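Local coordinates for protein ADP-ribose pyrophosphatase MutT (PDB 4KYX) that probably hydrolyses nucleoside diphosphate-linked substrates as a magnesium-dependent Nudix pyrophosphatase, perhaps acting on ADP-ribose or oxidised nucleotides such as 8-oxo-dGTP, at residues F51-F55 against E56-I60. Sequence-based numbering, arbitrary orientation.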
ATOM      1  N   PHE A  51       9.564   2.464  10.557  1.00 22.96           N
ATOM      2  CA  PHE A  51       9.093   3.824  10.827  1.00 23.16           C
ATOM      3  C   PHE A  51      10.057   4.841  10.222  1.00 23.35           C
ATOM      4  O   PHE A  51      11.253   4.756  10.438  1.00 23.03           O
ATOM      5  CB  PHE A  51       8.981   4.079  12.322  1.00 24.45           C
ATOM      6  CG  PHE A  51       8.595   5.497  12.672  1.00 25.45           C
ATOM      7  CD1 PHE A  51       9.546   6.523  12.751  1.00 26.67           C
ATOM      8  CD2 PHE A  51       7.277   5.804  12.945  1.00 25.59           C
ATOM      9  CE1 PHE A  51       9.149   7.820  13.076  1.00 27.50           C
ATOM     10  CE2 PHE A  51       6.896   7.092  13.277  1.00 26.97           C
ATOM     11  CZ  PHE A  51       7.839   8.099  13.325  1.00 27.73           C
ATOM     12  N   GLY A  52       9.524   5.831   9.516  1.00 22.83           N
ATOM     13  CA  GLY A  52      10.330   6.918   9.007  1.00 23.40           C
ATOM     14  C   GLY A  52      10.895   6.744   7.611  1.00 22.75           C
ATOM     15  O   GLY A  52      11.327   7.725   7.031  1.00 24.58           O
ATOM     16  N   GLU A  53      10.835   5.543   7.078  1.00 21.21           N
ATOM     17  CA  GLU A  53      11.347   5.208   5.751  1.00 20.29           C
ATOM     18  C   GLU A  53      10.405   5.504   4.598  1.00 19.14           C
ATOM     19  O   GLU A  53       9.209   5.362   4.693  1.00 18.79           O
ATOM     20  CB  GLU A  53      11.664   3.718   5.654  1.00 20.00           C
ATOM     21  CG  GLU A  53      12.727   3.159   6.536  1.00 20.81           C
ATOM     22  CD  GLU A  53      13.087   1.760   6.126  1.00 20.22           C
ATOM     23  OE1 GLU A  53      14.227   1.615   5.645  1.00 20.81           O
ATOM     24  OE2 GLU A  53      12.256   0.787   6.227  1.00 19.25           O
ATOM     25  N   THR A  54      10.987   5.871   3.481  1.00 18.64           N
ATOM     26  CA  THR A  54      10.330   5.837   2.218  1.00 17.99           C
ATOM     27  C   THR A  54      10.344   4.409   1.679  1.00 17.11           C
ATOM     28  O   THR A  54      11.156   3.572   2.104  1.00 16.60           O
ATOM     29  CB  THR A  54      11.011   6.796   1.199  1.00 18.67           C
ATOM     30  OG1 THR A  54      12.204   6.210   0.750  1.00 18.42           O
ATOM     31  CG2 THR A  54      11.260   8.218   1.832  1.00 19.72           C
ATOM     32  N   PHE A  55       9.432   4.139   0.759  1.00 16.83           N
ATOM     33  CA  PHE A  55       9.335   2.803   0.156  1.00 16.27           C
ATOM     34  C   PHE A  55      10.643   2.526  -0.544  1.00 16.36           C
ATOM     35  O   PHE A  55      11.092   1.408  -0.471  1.00 15.93           O
ATOM     36  CB  PHE A  55       8.235   2.672  -0.874  1.00 16.31           C
ATOM     37  CG  PHE A  55       6.825   2.949  -0.338  1.00 16.61           C
ATOM     38  CD1 PHE A  55       6.510   2.756   0.998  1.00 16.80           C
ATOM     39  CD2 PHE A  55       5.842   3.433  -1.196  1.00 17.05           C
ATOM     40  CE1 PHE A  55       5.231   3.047   1.463  1.00 17.33           C
ATOM     41  CE2 PHE A  55       4.567   3.697  -0.746  1.00 17.45           C
ATOM     42  CZ  PHE A  55       4.263   3.505   0.575  1.00 17.56           C
ATOM     43  N   GLU A  56      11.256   3.549  -1.144  1.00 16.91           N
ATOM     44  CA  GLU A  56      12.457   3.358  -1.939  1.00 17.38           C
ATOM     45  C   GLU A  56      13.655   3.110  -1.029  1.00 17.63           C
ATOM     46  O   GLU A  56      14.465   2.232  -1.349  1.00 17.31           O
ATOM     47  CB  GLU A  56      12.727   4.539  -2.870  1.00 18.35           C
ATOM     48  CG  GLU A  56      11.663   4.700  -3.966  1.00 18.53           C
ATOM     49  CD  GLU A  56      10.434   5.497  -3.476  1.00 18.96           C
ATOM     50  OE1 GLU A  56      10.385   6.087  -2.341  1.00 19.31           O
ATOM     51  OE2 GLU A  56       9.458   5.517  -4.255  1.00 19.53           O
ATOM     52  N   GLU A  57      13.739   3.814   0.098  1.00 18.30           N
ATOM     53  CA  GLU A  57      14.813   3.586   1.095  1.00 19.33           C
ATOM     54  C   GLU A  57      14.740   2.142   1.630  1.00 18.13           C
ATOM     55  O   GLU A  57      15.736   1.454   1.787  1.00 18.10           O
ATOM     56  CB  GLU A  57      14.702   4.550   2.283  1.00 20.92           C
ATOM     57  CG  GLU A  57      15.186   5.935   2.003  1.00 23.29           C
ATOM     58  CD  GLU A  57      14.742   6.993   3.025  1.00 25.16           C
ATOM     59  OE1 GLU A  57      13.824   6.754   3.872  1.00 24.15           O
ATOM     60  OE2 GLU A  57      15.345   8.100   2.948  1.00 28.03           O
ATOM     61  N   CYS A  58      13.505   1.716   1.919  1.00 17.19           N
ATOM     62  CA  CYS A  58      13.294   0.419   2.521  1.00 16.56           C
ATOM     63  C   CYS A  58      13.741  -0.652   1.552  1.00 15.79           C
ATOM     64  O   CYS A  58      14.470  -1.576   1.923  1.00 15.93           O
ATOM     65  CB  CYS A  58      11.817   0.296   2.927  1.00 16.22           C
ATOM     66  SG  CYS A  58      11.442  -1.353   3.588  1.00 16.14           S
ATOM     67  N   ALA A  59      13.335  -0.508   0.296  1.00 15.29           N
ATOM     68  CA  ALA A  59      13.671  -1.450  -0.782  1.00 14.89           C
ATOM     69  C   ALA A  59      15.188  -1.599  -0.938  1.00 15.35           C
ATOM     70  O   ALA A  59      15.743  -2.739  -0.858  1.00 15.04           O
ATOM     71  CB  ALA A  59      13.041  -1.026  -2.090  1.00 14.83           C
ATOM     72  N   ILE A  60      15.866  -0.467  -1.080  1.00 15.97           N
ATOM     73  CA  ILE A  60      17.321  -0.478  -1.145  1.00 16.75           C
ATOM     74  C   ILE A  60      18.005  -1.167   0.082  1.00 17.24           C
ATOM     75  O   ILE A  60      18.868  -2.033  -0.084  1.00 17.11           O
ATOM     76  CB  ILE A  60      17.903   0.930  -1.418  1.00 17.46           C
ATOM     77  CG1 ILE A  60      17.423   1.445  -2.783  1.00 17.50           C
ATOM     78  CG2 ILE A  60      19.423   0.894  -1.383  1.00 18.22           C
ATOM     79  CD1 ILE A  60      17.660   2.929  -2.986  1.00 18.33           C
TER
HETATM   80  O   HOH W   1      13.088   8.948   5.210  1.00 30.76           O
HETATM   81  O   HOH W   2       7.696   6.295  -0.160  1.00 18.47           O
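The carboxylate of E57 is met from 40° above its plane by the backbone N-H of T54, T54 N reaching E57 OE1 over 3.0 Å in a nearly straight bond (172°). A water donates to the same OE1 and to G52 O, tying the acidic group to the preceding loop. On one face of the F55 ring, offset toward the rim, sits a second water that accepts from F55 N; the inclined ring of Y142 of the second subunit also meets F55. In return, T54 OG1 accepts from E57 N at 2.9 Å; chi1 of 76° sets the hydroxyl between backbone N and carbonyl carbon, facing E57 N. This reciprocal pair is a capping box, with T54 as N-cap of helix 55-67, in the loop-helix part of the Nudix box. Helical bonding follows at once, C58 N to T54 O and A59 N to F55 O, both 3.0 Å. The extended E53 chain runs alongside the first turn, OE2 lying 3.4 Å from C58 CB; its carboxylate takes a bond from E50 N and a salt bridge from R61, the box's Glu-Arg pair. A bend at chi2 folds E56 back, OE1 3.6 Å from T54 OG1, while OE2 is hydrogen-bonded to Y142 OH of the second subunit.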